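Local coordinates for subclass B3 metallo-beta-lactamase (Sphingobium indicum, PDB 7LUU), which probably hydrolyses beta-lactam antibiotics with a pair of active-site zinc ions, one of them bound by an unusual glutamate, at residues A[194-199]-A[203-208]; A[224-229]-A[249-254]; A[100-105]-A[136-141]; A[78-81]-A[86-89]; A[50-55]-A[92-97]. All blocks are in the same frame, centred on the assembly; numbering follows the deposited sequence.

Contact 1: A[194-199]-A[203-208]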
# COMPACT_ATOMS: atom_id res chain seq x y z
N ALA A 194 0.41 -12.41 -1.62
CA ALA A 194 -0.28 -11.51 -0.67
C ALA A 194 0.05 -11.93 0.76
O ALA A 194 0.01 -13.14 1.09
CB ALA A 194 -1.81 -11.63 -0.91
N HIS A 195 0.38 -10.97 1.63
CA HIS A 195 0.63 -11.26 3.05
C HIS A 195 -0.24 -10.34 3.88
O HIS A 195 -0.08 -9.13 3.83
CB HIS A 195 2.09 -11.05 3.45
CG HIS A 195 3.04 -11.74 2.55
ND1 HIS A 195 3.46 -13.04 2.75
CD2 HIS A 195 3.64 -11.31 1.42
CE1 HIS A 195 4.32 -13.37 1.80
NE2 HIS A 195 4.45 -12.34 0.97
N ALA A 196 -1.12 -10.91 4.69
CA ALA A 196 -1.88 -10.05 5.60
C ALA A 196 -0.93 -9.40 6.59
O ALA A 196 -0.20 -10.11 7.31
CB ALA A 196 -2.92 -10.88 6.37
N THR A 197 -0.97 -8.05 6.70
CA THR A 197 -0.08 -7.37 7.67
C THR A 197 -0.92 -6.35 8.43
O THR A 197 -0.80 -5.14 8.23
CB THR A 197 1.15 -6.73 7.00
OG1 THR A 197 0.73 -5.97 5.85
CG2 THR A 197 2.13 -7.83 6.57
N PRO A 198 -1.86 -6.82 9.23
CA PRO A 198 -2.81 -5.92 9.91
C PRO A 198 -2.16 -5.13 11.03
O PRO A 198 -1.06 -5.44 11.52
CB PRO A 198 -3.87 -6.88 10.48
CG PRO A 198 -3.06 -8.15 10.68
CD PRO A 198 -2.14 -8.24 9.53
N GLY A 199 -2.87 -4.07 11.43
CA GLY A 199 -2.50 -3.25 12.57
C GLY A 199 -2.90 -1.82 12.30
O GLY A 199 -3.60 -1.15 13.05
N GLY A 203 -7.38 -4.88 7.44
CA GLY A 203 -7.19 -5.43 6.11
C GLY A 203 -5.91 -4.99 5.45
O GLY A 203 -5.74 -5.27 4.25
N SER A 204 -5.01 -4.33 6.17
CA SER A 204 -3.75 -3.94 5.55
C SER A 204 -3.00 -5.16 5.02
O SER A 204 -2.96 -6.23 5.66
CB SER A 204 -2.88 -3.21 6.58
OG SER A 204 -3.47 -1.91 6.89
N MET A 205 -2.34 -4.96 3.86
CA MET A 205 -1.78 -6.13 3.16
C MET A 205 -0.49 -5.72 2.48
O MET A 205 -0.40 -4.63 1.90
CB MET A 205 -2.79 -6.68 2.13
CG MET A 205 -2.22 -7.95 1.37
SD MET A 205 -3.65 -8.96 0.79
CE MET A 205 -3.76 -10.10 2.19
N THR A 206 0.50 -6.62 2.52
CA THR A 206 1.83 -6.45 1.95
C THR A 206 1.97 -7.42 0.79
O THR A 206 1.39 -8.50 0.79
CB THR A 206 2.85 -6.73 3.07
OG1 THR A 206 2.78 -5.67 4.01
CG2 THR A 206 4.32 -6.90 2.55
N TRP A 207 2.72 -7.02 -0.23
CA TRP A 207 2.88 -7.79 -1.45
C TRP A 207 4.34 -8.11 -1.68
O TRP A 207 5.17 -7.20 -1.59
CB TRP A 207 2.34 -6.92 -2.64
CG TRP A 207 0.95 -6.37 -2.35
CD1 TRP A 207 0.64 -5.12 -1.79
CD2 TRP A 207 -0.27 -7.09 -2.46
NE1 TRP A 207 -0.75 -5.03 -1.64
CE2 TRP A 207 -1.32 -6.22 -2.02
CE3 TRP A 207 -0.59 -8.40 -2.91
CZ2 TRP A 207 -2.66 -6.61 -2.04
CZ3 TRP A 207 -1.90 -8.76 -2.95
CH2 TRP A 207 -2.94 -7.87 -2.50
N SER A 208 4.65 -9.35 -2.12
CA SER A 208 6.03 -9.67 -2.41
C SER A 208 6.15 -10.40 -3.74
O SER A 208 5.25 -11.14 -4.17
CB SER A 208 6.65 -10.55 -1.28
OG SER A 208 5.98 -11.83 -1.24
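Thr197 OG1 and Thr206 OG1 meet at 2.8 Å, and either hydroxyl could be the donor. Both have further partners: Thr197 OG1 bonds to Ser224 OG, and Thr206 OG1 to the backbone N of Ser224. The two threonine side chains cross at about a right angle. With chi1 47°, Thr197 OG1 sits between its own backbone N and carbonyl carbon, which turns it to the Thr206 hydroxyl. Thr197 CG2 also packs on Thr206 CB.

On the face of Thr206, the imidazole of His195 reaches Ser208. His195 NE2 lies 2.7 Å from Ser208 OG, which comes to the ring edge in its plane. The bond is nearly straight, and either atom could donate. Two backbone bonds join the strands at this level, His195 N to Thr206 O at 2.8 Å and Thr206 N to His195 O at 2.9 Å.

On the other face, Ala194, Met205 and Trp207 pack together. Ala194 CB touches Trp207 CZ3 at 3.5 Å and Met205 SD at 3.7 Å. Met205 CG lies over one face of the Trp207 ring, toward its rim. The methionine chain bends at chi3 (-94°), which brings CE beside the backbone N of Ala196.

Beyond the paired strands, Thr197 N donates to Ser204 O at 2.9 Å. Ser204 CB packs against Thr197 O, while Ser204 OG bonds to Thr201 OG1.

This is an antiparallel beta hairpin of strands 190-196 and 205-213. Its connecting loop carries the zinc ligand His200, an arrangement belonging to the metallo-beta-lactamase fold.

Contact 2: A[224-229]-A[249-254]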
# COMPACT_ATOMS: atom_id res chain seq x y z
N SER A 224 2.78 -2.63 3.42
CA SER A 224 1.78 -1.69 3.92
C SER A 224 2.34 -0.92 5.10
O SER A 224 3.30 -1.35 5.76
CB SER A 224 0.51 -2.41 4.39
OG SER A 224 0.79 -3.11 5.64
N SER A 225 1.78 0.28 5.29
CA SER A 225 2.03 0.98 6.54
C SER A 225 1.81 0.06 7.72
O SER A 225 0.83 -0.68 7.77
CB SER A 225 1.12 2.18 6.64
OG SER A 225 1.34 2.84 7.91
N LEU A 226 2.72 0.15 8.70
CA LEU A 226 2.55 -0.43 10.03
C LEU A 226 2.49 0.67 11.08
O LEU A 226 2.88 0.45 12.22
CB LEU A 226 3.70 -1.41 10.34
CG LEU A 226 3.80 -2.66 9.42
CD1 LEU A 226 5.07 -3.50 9.75
CD2 LEU A 226 2.53 -3.55 9.52
N ASN A 227 1.99 1.88 10.75
CA ASN A 227 2.08 2.97 11.74
C ASN A 227 0.88 2.90 12.67
O ASN A 227 -0.27 2.91 12.20
CB ASN A 227 2.11 4.31 11.04
CG ASN A 227 3.34 4.45 10.24
OD1 ASN A 227 4.41 3.94 10.64
ND2 ASN A 227 3.22 5.13 9.11
N PRO A 228 1.09 2.83 13.95
CA PRO A 228 -0.05 2.79 14.88
C PRO A 228 -0.57 4.20 15.11
O PRO A 228 -0.20 4.86 16.07
CB PRO A 228 0.54 2.15 16.16
CG PRO A 228 2.01 2.51 16.11
CD PRO A 228 2.41 2.68 14.59
N VAL A 229 -1.47 4.63 14.26
CA VAL A 229 -2.08 5.94 14.42
C VAL A 229 -3.59 5.78 14.45
O VAL A 229 -4.16 4.76 14.02
CB VAL A 229 -1.63 6.91 13.32
CG1 VAL A 229 -0.18 7.21 13.53
CG2 VAL A 229 -1.87 6.29 12.01
N GLU A 249 1.23 -7.86 16.03
CA GLU A 249 2.20 -8.90 16.39
C GLU A 249 2.38 -9.86 15.24
O GLU A 249 3.51 -10.25 14.92
CB GLU A 249 1.74 -9.62 17.66
CG GLU A 249 1.66 -8.69 18.85
CD GLU A 249 0.87 -9.27 20.06
OE1 GLU A 249 0.39 -10.43 20.03
OE2 GLU A 249 0.77 -8.52 21.07
N ALA A 250 1.28 -10.22 14.54
CA ALA A 250 1.40 -11.13 13.40
C ALA A 250 2.16 -10.48 12.26
O ALA A 250 2.99 -11.12 11.60
CB ALA A 250 0.00 -11.52 12.91
N SER A 251 1.95 -9.18 12.08
CA SER A 251 2.68 -8.45 11.05
C SER A 251 4.18 -8.44 11.32
O SER A 251 4.98 -8.56 10.37
CB SER A 251 2.19 -7.01 10.99
OG SER A 251 0.87 -7.00 10.46
N TYR A 252 4.58 -8.26 12.58
CA TYR A 252 6.01 -8.22 12.87
C TYR A 252 6.64 -9.58 12.58
O TYR A 252 7.75 -9.64 12.04
CB TYR A 252 6.24 -7.82 14.33
CG TYR A 252 5.65 -6.50 14.68
CD1 TYR A 252 5.51 -5.52 13.72
CD2 TYR A 252 5.22 -6.25 16.01
CE1 TYR A 252 4.94 -4.29 14.04
CE2 TYR A 252 4.67 -5.02 16.36
CZ TYR A 252 4.55 -4.03 15.36
OH TYR A 252 3.98 -2.81 15.72
N ARG A 253 5.92 -10.66 12.91
CA ARG A 253 6.41 -12.01 12.64
C ARG A 253 6.52 -12.26 11.13
O ARG A 253 7.55 -12.77 10.65
CB ARG A 253 5.51 -13.09 13.26
CG ARG A 253 5.47 -13.10 14.82
CD ARG A 253 4.73 -14.34 15.43
NE ARG A 253 3.29 -14.37 15.16
CZ ARG A 253 2.36 -13.79 15.93
NH1 ARG A 253 2.71 -13.12 17.02
NH2 ARG A 253 1.10 -13.88 15.61
N ARG A 254 5.52 -11.79 10.38
CA ARG A 254 5.54 -11.92 8.92
C ARG A 254 6.71 -11.15 8.35
O ARG A 254 7.48 -11.66 7.52
CB ARG A 254 4.23 -11.43 8.30
CG ARG A 254 4.28 -11.31 6.77
CD ARG A 254 4.50 -12.72 6.17
NE ARG A 254 3.49 -13.63 6.71
CZ ARG A 254 3.72 -14.90 7.05
NH1 ARG A 254 4.93 -15.45 6.88
NH2 ARG A 254 2.76 -15.64 7.59
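Leu226 CD2 packs on Ser251 CB at 3.8 Å, and the same methyl lies 3.9 Å from Ser251 OG. The leucine comes from the loop 224-229 and meets the flank of helix 242-257. Its CG is turned away from the carbonyl carbon and lies beside the backbone N (chi1 -64°). With chi2 at 175°, the branch spreads its two methyls over different helix residues. CD2 takes Ser251, and CD1 comes to the edge of the Tyr252 ring, 4.4 Å from CE1.

Tyr252 swings its ring to the N side of its own backbone (chi1 -58°), which lets the ring edge reach Leu226. Its OH bonds to Ser290 OG, so the ring is anchored at its far end.

Ser251 uses its two side-chain atoms differently. CB gives the leucine an apolar surface. The main partner of OG is Pro198 O, and Gly247 O is a second acceptor close by that competes for the one proton.

The loop has its own local bonds. Ser225 OG accepts from Asn227 N at 3.1 Å, which forms an ST turn. Asn227 O bonds to ND1 of the zinc ligand His200.

The loop follows strand 216-223. Leu226 packs against both helix 242-257, at Met255, and helix 282-300, at Tyr286. Helix 282-300 also covers Tyr252 with Leu294.

Contact 3: A[100-105]-A[136-141]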
# COMPACT_ATOMS: atom_id res chain seq x y z
N MET A 100 -1.56 11.75 -12.66
CA MET A 100 -0.11 11.86 -12.50
C MET A 100 0.53 10.48 -12.57
O MET A 100 1.57 10.29 -13.19
CB MET A 100 0.17 12.57 -11.15
CG MET A 100 -0.61 13.95 -10.92
SD MET A 100 -0.43 14.36 -9.15
CE MET A 100 -1.49 15.80 -9.08
N ILE A 101 -0.12 9.47 -11.96
CA ILE A 101 0.38 8.09 -12.05
C ILE A 101 0.40 7.61 -13.49
O ILE A 101 1.40 7.03 -13.95
CB ILE A 101 -0.48 7.16 -11.17
CG1 ILE A 101 -0.18 7.50 -9.71
CG2 ILE A 101 -0.09 5.66 -11.40
CD1 ILE A 101 -1.25 6.90 -8.72
N LEU A 102 -0.70 7.82 -14.21
CA LEU A 102 -0.77 7.33 -15.58
C LEU A 102 0.28 8.05 -16.44
O LEU A 102 0.90 7.44 -17.31
CB LEU A 102 -2.18 7.56 -16.15
CG LEU A 102 -3.34 6.81 -15.47
CD1 LEU A 102 -4.74 7.32 -15.90
CD2 LEU A 102 -3.14 5.35 -15.69
N SER A 103 0.47 9.35 -16.22
CA SER A 103 1.54 10.06 -16.90
C SER A 103 2.91 9.41 -16.64
O SER A 103 3.73 9.28 -17.55
CB SER A 103 1.55 11.53 -16.46
OG SER A 103 2.62 12.24 -17.08
N ASN A 104 3.18 9.06 -15.37
CA ASN A 104 4.45 8.44 -15.03
C ASN A 104 4.59 7.08 -15.73
O ASN A 104 5.68 6.69 -16.16
CB ASN A 104 4.56 8.29 -13.53
CG ASN A 104 4.96 9.59 -12.85
OD1 ASN A 104 5.44 10.55 -13.52
ND2 ASN A 104 4.78 9.66 -11.53
N VAL A 105 3.49 6.33 -15.83
CA VAL A 105 3.52 5.04 -16.52
C VAL A 105 3.92 5.26 -17.99
O VAL A 105 4.78 4.56 -18.54
CB VAL A 105 2.13 4.37 -16.40
CG1 VAL A 105 2.05 3.13 -17.26
CG2 VAL A 105 1.89 3.96 -14.94
N ARG A 136 -11.01 2.56 -13.57
CA ARG A 136 -11.89 3.03 -14.64
C ARG A 136 -11.11 3.21 -15.93
O ARG A 136 -11.53 2.74 -17.01
CB ARG A 136 -12.55 4.35 -14.22
CG ARG A 136 -13.37 5.05 -15.39
CD ARG A 136 -13.80 6.44 -14.98
NE ARG A 136 -12.65 7.27 -14.72
CZ ARG A 136 -12.69 8.47 -14.13
NH1 ARG A 136 -11.58 9.15 -13.85
NH2 ARG A 136 -13.85 8.93 -13.70
N ASP A 137 -9.97 3.87 -15.85
CA ASP A 137 -9.28 4.30 -17.06
C ASP A 137 -8.54 3.14 -17.73
O ASP A 137 -8.36 3.15 -18.97
CB ASP A 137 -8.29 5.42 -16.73
CG ASP A 137 -8.97 6.83 -16.57
OD1 ASP A 137 -10.21 6.95 -16.51
OD2 ASP A 137 -8.21 7.85 -16.57
N THR A 138 -8.16 2.14 -16.97
CA THR A 138 -7.33 1.03 -17.45
C THR A 138 -8.09 -0.27 -17.70
O THR A 138 -7.61 -1.11 -18.49
CB THR A 138 -6.21 0.64 -16.49
OG1 THR A 138 -6.75 0.20 -15.24
CG2 THR A 138 -5.26 1.82 -16.20
N GLY A 139 -9.18 -0.48 -16.99
CA GLY A 139 -9.92 -1.72 -16.98
C GLY A 139 -9.38 -2.75 -16.02
O GLY A 139 -9.92 -3.87 -15.96
N ALA A 140 -8.42 -2.35 -15.19
CA ALA A 140 -7.81 -3.27 -14.25
C ALA A 140 -8.81 -3.75 -13.19
O ALA A 140 -9.71 -3.02 -12.76
CB ALA A 140 -6.59 -2.61 -13.55
N THR A 141 -8.51 -4.94 -12.63
CA THR A 141 -9.17 -5.48 -11.47
C THR A 141 -8.39 -5.08 -10.23
O THR A 141 -7.17 -5.17 -10.24
CB THR A 141 -9.22 -7.01 -11.56
OG1 THR A 141 -10.19 -7.32 -12.58
CG2 THR A 141 -9.75 -7.64 -10.22
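In the helical layer packed on the seven-stranded sheet, helix 98-107 meets the C-terminal end of helix 131-138. Leu102 of the first helix carries the contact. Its two methyls divide between neighbouring residues of the second helix. Leu102 CD1 lies 3.6 Å from Asp137 OD2, and Leu102 CD2 lies 4.1 Å from Thr138 CG2. The leucine and aspartate side chains cross at about a right angle. Leu102 thus meets the carboxylate with a methyl, without a polar bond.

Asp137 is committed to its neighbour instead. Arg136 NE donates to Asp137 OD1 at 3.0 Å in a salt bridge. The arginine comes from the syn side, 33° out of the carboxylate plane. Arg136 NH1 holds a second carboxylate, that of Asp41.

Thr138 has its OG1 between the backbone N and the carbonyl carbon (chi1 62°). This places CG2 on the side of Leu102 and OG1 where Ala140 N can reach it. That bond is 3.0 Å long and makes an ST turn. Thr138 OG1 also bonds to Leu134 O. Gly139 has positive phi where the helix ends.

Leu134 and Pro112 also pack on Leu102. On the sheet side, Ile115 of strand 115-119 touches Thr138 and Ala140, and the chain enters strand 141-144.

Contact 4: A[78-81]-A[86-89]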
# COMPACT_ATOMS: atom_id res chain seq x y z
N VAL A 78 3.99 4.27 -5.25
CA VAL A 78 3.16 3.50 -6.20
C VAL A 78 4.11 2.68 -7.05
O VAL A 78 5.06 3.24 -7.63
CB VAL A 78 2.31 4.44 -7.10
CG1 VAL A 78 1.44 3.61 -8.10
CG2 VAL A 78 1.45 5.41 -6.22
N ALA A 79 3.91 1.36 -7.12
CA ALA A 79 4.82 0.50 -7.91
C ALA A 79 4.15 0.05 -9.19
O ALA A 79 2.92 0.04 -9.30
CB ALA A 79 5.23 -0.75 -7.12
N LEU A 80 4.96 -0.32 -10.19
CA LEU A 80 4.49 -0.82 -11.49
C LEU A 80 5.35 -2.03 -11.82
O LEU A 80 6.58 -1.96 -11.73
CB LEU A 80 4.62 0.26 -12.60
CG LEU A 80 4.24 -0.31 -13.94
CD1 LEU A 80 2.67 -0.31 -14.01
CD2 LEU A 80 4.82 0.68 -14.98
N ILE A 81 4.70 -3.16 -12.08
CA ILE A 81 5.41 -4.40 -12.43
C ILE A 81 5.04 -4.76 -13.85
O ILE A 81 3.85 -4.92 -14.16
CB ILE A 81 5.03 -5.57 -11.49
CG1 ILE A 81 5.26 -5.15 -10.03
CG2 ILE A 81 5.80 -6.89 -11.88
CD1 ILE A 81 4.63 -6.16 -9.07
N GLY A 86 1.10 -8.22 -19.22
CA GLY A 86 0.33 -7.14 -18.65
C GLY A 86 1.07 -6.52 -17.49
O GLY A 86 2.08 -7.04 -17.00
N LEU A 87 0.53 -5.41 -17.04
CA LEU A 87 1.19 -4.61 -15.99
C LEU A 87 0.38 -4.72 -14.72
O LEU A 87 -0.85 -4.88 -14.74
CB LEU A 87 1.32 -3.13 -16.41
CG LEU A 87 1.95 -2.95 -17.82
CD1 LEU A 87 1.86 -1.49 -18.19
CD2 LEU A 87 3.43 -3.37 -17.84
N VAL A 88 1.07 -4.56 -13.59
CA VAL A 88 0.40 -4.53 -12.28
C VAL A 88 0.82 -3.25 -11.56
O VAL A 88 2.03 -2.96 -11.46
CB VAL A 88 0.85 -5.74 -11.42
CG1 VAL A 88 0.24 -5.65 -10.08
CG2 VAL A 88 0.41 -7.05 -12.08
N LEU A 89 -0.14 -2.49 -11.05
CA LEU A 89 0.16 -1.34 -10.19
C LEU A 89 -0.07 -1.74 -8.75
O LEU A 89 -0.95 -2.55 -8.48
CB LEU A 89 -0.84 -0.24 -10.57
CG LEU A 89 -0.55 1.22 -10.67
CD1 LEU A 89 0.73 1.66 -11.36
CD2 LEU A 89 -1.73 1.79 -11.48
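Leu89 reaches across to Val78, Ala79 and Leu80. Its CB stands 4.0 Å from Ala79 O, and its CG is 4.0 Å from Val78 CG1. CD1 goes furthest into the facing strand. It lies 3.4 Å from Ala79 O, then touches Leu80 CD1 at 3.8 Å and Val78 CG1 at 3.9 Å. With chi1 at -141°, away from a staggered position, Leu89 leans over this carbonyl and toward the two apolar residues.

Leu80 meets it from the other strand. Its CG is trans to its backbone N (chi1 175°), and CD1 is folded back over the strand 87-89. There it also reaches Leu87 CB.

Ile81 and Val88 lie on the other face, touching through their CB atoms. They form the hydrogen-bonded pair: Ile81 N donates to Val88 O at 2.7 Å, and Val88 N to Ile81 O at 2.9 Å. Leu80 and Leu89 form the adjacent non-hydrogen-bonded pair.

Helix 98-107 covers Val78 and Leu89, and strand 115-119 adds Ile115 and Ile118 to the packing of Leu89. Strands 79-82 and 87-90 make an antiparallel beta hairpin inside the seven-stranded mixed sheet of the metallo-beta-lactamase fold.

Contact 5: A[50-55]-A[92-97]. With SO4 (sulfate ion), chain E; SO4 (sulfate ion), chain D.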
# COMPACT_ATOMS: atom_id res chain seq x y z
N GLU A 50 -3.75 20.52 0.97
CA GLU A 50 -2.55 21.05 1.63
C GLU A 50 -1.51 19.94 1.88
O GLU A 50 -0.32 20.09 1.52
CB GLU A 50 -2.95 21.72 2.94
CG GLU A 50 -3.64 23.05 2.74
CD GLU A 50 -2.88 23.95 1.77
OE1 GLU A 50 -3.53 24.42 0.80
OE2 GLU A 50 -1.64 24.14 1.98
N ARG A 51 -1.95 18.82 2.45
CA ARG A 51 -1.05 17.70 2.67
C ARG A 51 -0.51 17.15 1.36
O ARG A 51 0.61 16.59 1.33
CB ARG A 51 -1.77 16.59 3.42
CG ARG A 51 -1.89 16.98 4.91
CD ARG A 51 -2.77 16.02 5.66
NE ARG A 51 -4.17 16.40 5.38
CZ ARG A 51 -5.20 15.75 5.87
NH1 ARG A 51 -6.43 16.12 5.52
NH2 ARG A 51 -4.96 14.68 6.66
N ALA A 52 -1.31 17.26 0.28
CA ALA A 52 -0.90 16.75 -1.02
C ALA A 52 0.30 17.49 -1.59
O ALA A 52 1.04 16.90 -2.41
CB ALA A 52 -2.11 16.76 -2.01
N LYS A 53 0.56 18.75 -1.15
CA LYS A 53 1.75 19.45 -1.65
C LYS A 53 3.03 18.68 -1.31
O LYS A 53 3.98 18.68 -2.11
CB LYS A 53 1.81 20.87 -1.08
CG LYS A 53 0.65 21.70 -1.54
CD LYS A 53 0.57 23.04 -0.78
CE LYS A 53 -0.58 23.88 -1.29
NZ LYS A 53 -0.68 25.13 -0.44
N GLU A 54 3.08 18.05 -0.14
CA GLU A 54 4.18 17.19 0.24
C GLU A 54 4.02 15.77 -0.29
O GLU A 54 4.98 15.19 -0.84
CB GLU A 54 4.33 17.12 1.76
CG GLU A 54 4.56 18.46 2.42
CD GLU A 54 5.67 18.41 3.43
OE1 GLU A 54 6.64 19.18 3.24
OE2 GLU A 54 5.60 17.59 4.40
N TRP A 55 2.86 15.15 -0.03
CA TRP A 55 2.67 13.76 -0.42
C TRP A 55 2.89 13.57 -1.91
O TRP A 55 3.45 12.55 -2.32
CB TRP A 55 1.24 13.30 -0.12
CG TRP A 55 0.98 12.87 1.27
CD1 TRP A 55 1.86 12.34 2.17
CD2 TRP A 55 -0.31 12.86 1.91
NE1 TRP A 55 1.19 12.01 3.36
CE2 TRP A 55 -0.14 12.34 3.21
CE3 TRP A 55 -1.59 13.28 1.51
CZ2 TRP A 55 -1.23 12.20 4.10
CZ3 TRP A 55 -2.67 13.17 2.41
CH2 TRP A 55 -2.46 12.62 3.68
N GLY A 92 -2.62 3.60 -5.28
CA GLY A 92 -3.14 4.62 -6.20
C GLY A 92 -3.07 6.03 -5.65
O GLY A 92 -3.64 6.93 -6.27
N ALA A 93 -2.39 6.26 -4.53
CA ALA A 93 -2.29 7.59 -3.92
C ALA A 93 -3.69 8.25 -3.79
O ALA A 93 -4.70 7.58 -3.52
CB ALA A 93 -1.26 8.46 -4.67
N LEU A 94 -3.71 9.60 -3.87
CA LEU A 94 -4.94 10.38 -3.69
C LEU A 94 -5.76 10.42 -4.98
O LEU A 94 -5.28 10.08 -6.06
CB LEU A 94 -4.57 11.81 -3.31
CG LEU A 94 -3.89 11.96 -1.94
CD1 LEU A 94 -3.43 13.43 -1.86
CD2 LEU A 94 -4.89 11.78 -0.91
N PRO A 95 -7.05 10.81 -4.91
CA PRO A 95 -7.84 10.83 -6.16
C PRO A 95 -7.19 11.66 -7.28
O PRO A 95 -7.18 11.27 -8.45
CB PRO A 95 -9.19 11.41 -5.70
CG PRO A 95 -9.28 10.89 -4.20
CD PRO A 95 -7.87 11.14 -3.70
N GLN A 96 -6.70 12.87 -6.95
CA GLN A 96 -6.13 13.71 -7.98
C GLN A 96 -4.79 13.19 -8.47
O GLN A 96 -4.29 13.72 -9.47
CB GLN A 96 -6.00 15.14 -7.44
CG GLN A 96 -4.97 15.31 -6.30
CD GLN A 96 -5.58 15.21 -4.88
OE1 GLN A 96 -6.47 14.39 -4.59
NE2 GLN A 96 -5.07 16.06 -3.98
N ALA A 97 -4.23 12.13 -7.84
CA ALA A 97 -2.98 11.56 -8.32
C ALA A 97 -3.17 10.62 -9.48
O ALA A 97 -2.19 10.27 -10.15
CB ALA A 97 -2.28 10.78 -7.23
S SO4 E . -5.69 19.45 3.94
O1 SO4 E . -6.87 18.64 4.24
O2 SO4 E . -5.30 20.28 5.10
O3 SO4 E . -4.49 18.64 3.64
O4 SO4 E . -6.02 20.33 2.86
S SO4 D . -8.37 13.32 7.63
O1 SO4 D . -9.59 13.83 8.27
O2 SO4 D . -7.19 13.60 8.45
O3 SO4 D . -8.53 11.87 7.51
O4 SO4 D . -8.20 13.95 6.31
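Leu94 CD1 fits against Ala52 CB and the indole of Trp55, with 3.6 Å to Ala52 CB and 3.8 Å to Trp55 CE3. This places helix 49-55 over the loop that follows strand 87-90 in the metallo-beta-lactamase fold. The leucine and tryptophan side chains cross at about a right angle. The methyl approaches the six-membered part of the indole obliquely. Leu94 points at the helix with CG beside its backbone N (chi1 -66°), and chi2 of 172° carries CD1 forward.

Gln96 comes to the same alanine from another direction. Its amide nitrogen NE2 lies 3.6 Å from Ala52 CB, a packing contact. The polar partner of NE2 is Met47 O. The chain bends at chi2 (-94°) to bring the amide there.

Trp55 is also packed within its own helix, where Arg51 CB lies over one face of the indole toward its rim. The ring touches the zinc ligand Asp126, and Tyr125 touches both Arg51 and Leu94. The helix therefore borders the metal site.

Arg51 turns its guanidinium edge to two sulfate ions, probably from the crystallisation liquor. NH1 is shared between them, bonding to O1 of the chain E sulfate and O4 of the chain D sulfate. The chain E ion also accepts from Glu50 N through O4. Its O3 is gripped twice by one residue, by Arg51 N at 2.8 Å and by Arg51 NE at 2.9 Å.

Overall arrangement
Contacts 1 and 2 adjoin, with centres 9 Å apart. Ser251 OG lies 2.7 Å from Pro198 O, and Thr197 OG1 lies 2.9 Å from Ser224 OG, both probable hydrogen bonds. Contacts 3 and 4 form a second group, with centres 10 Å apart. Ile101 joins them by packing on Val78 and Leu89, and its CD1 also lies 3.4 Å from Gly92 O of contact 5. Contact 4 is nested in the loop closed by contact 5. Contacts 1 and 5 both come close to the zinc site: the side chains of Ser204 in contact 1 and Trp55 in contact 5 are about 7 Å and 6 Å from a zinc ion. Contact 3 is remote from it.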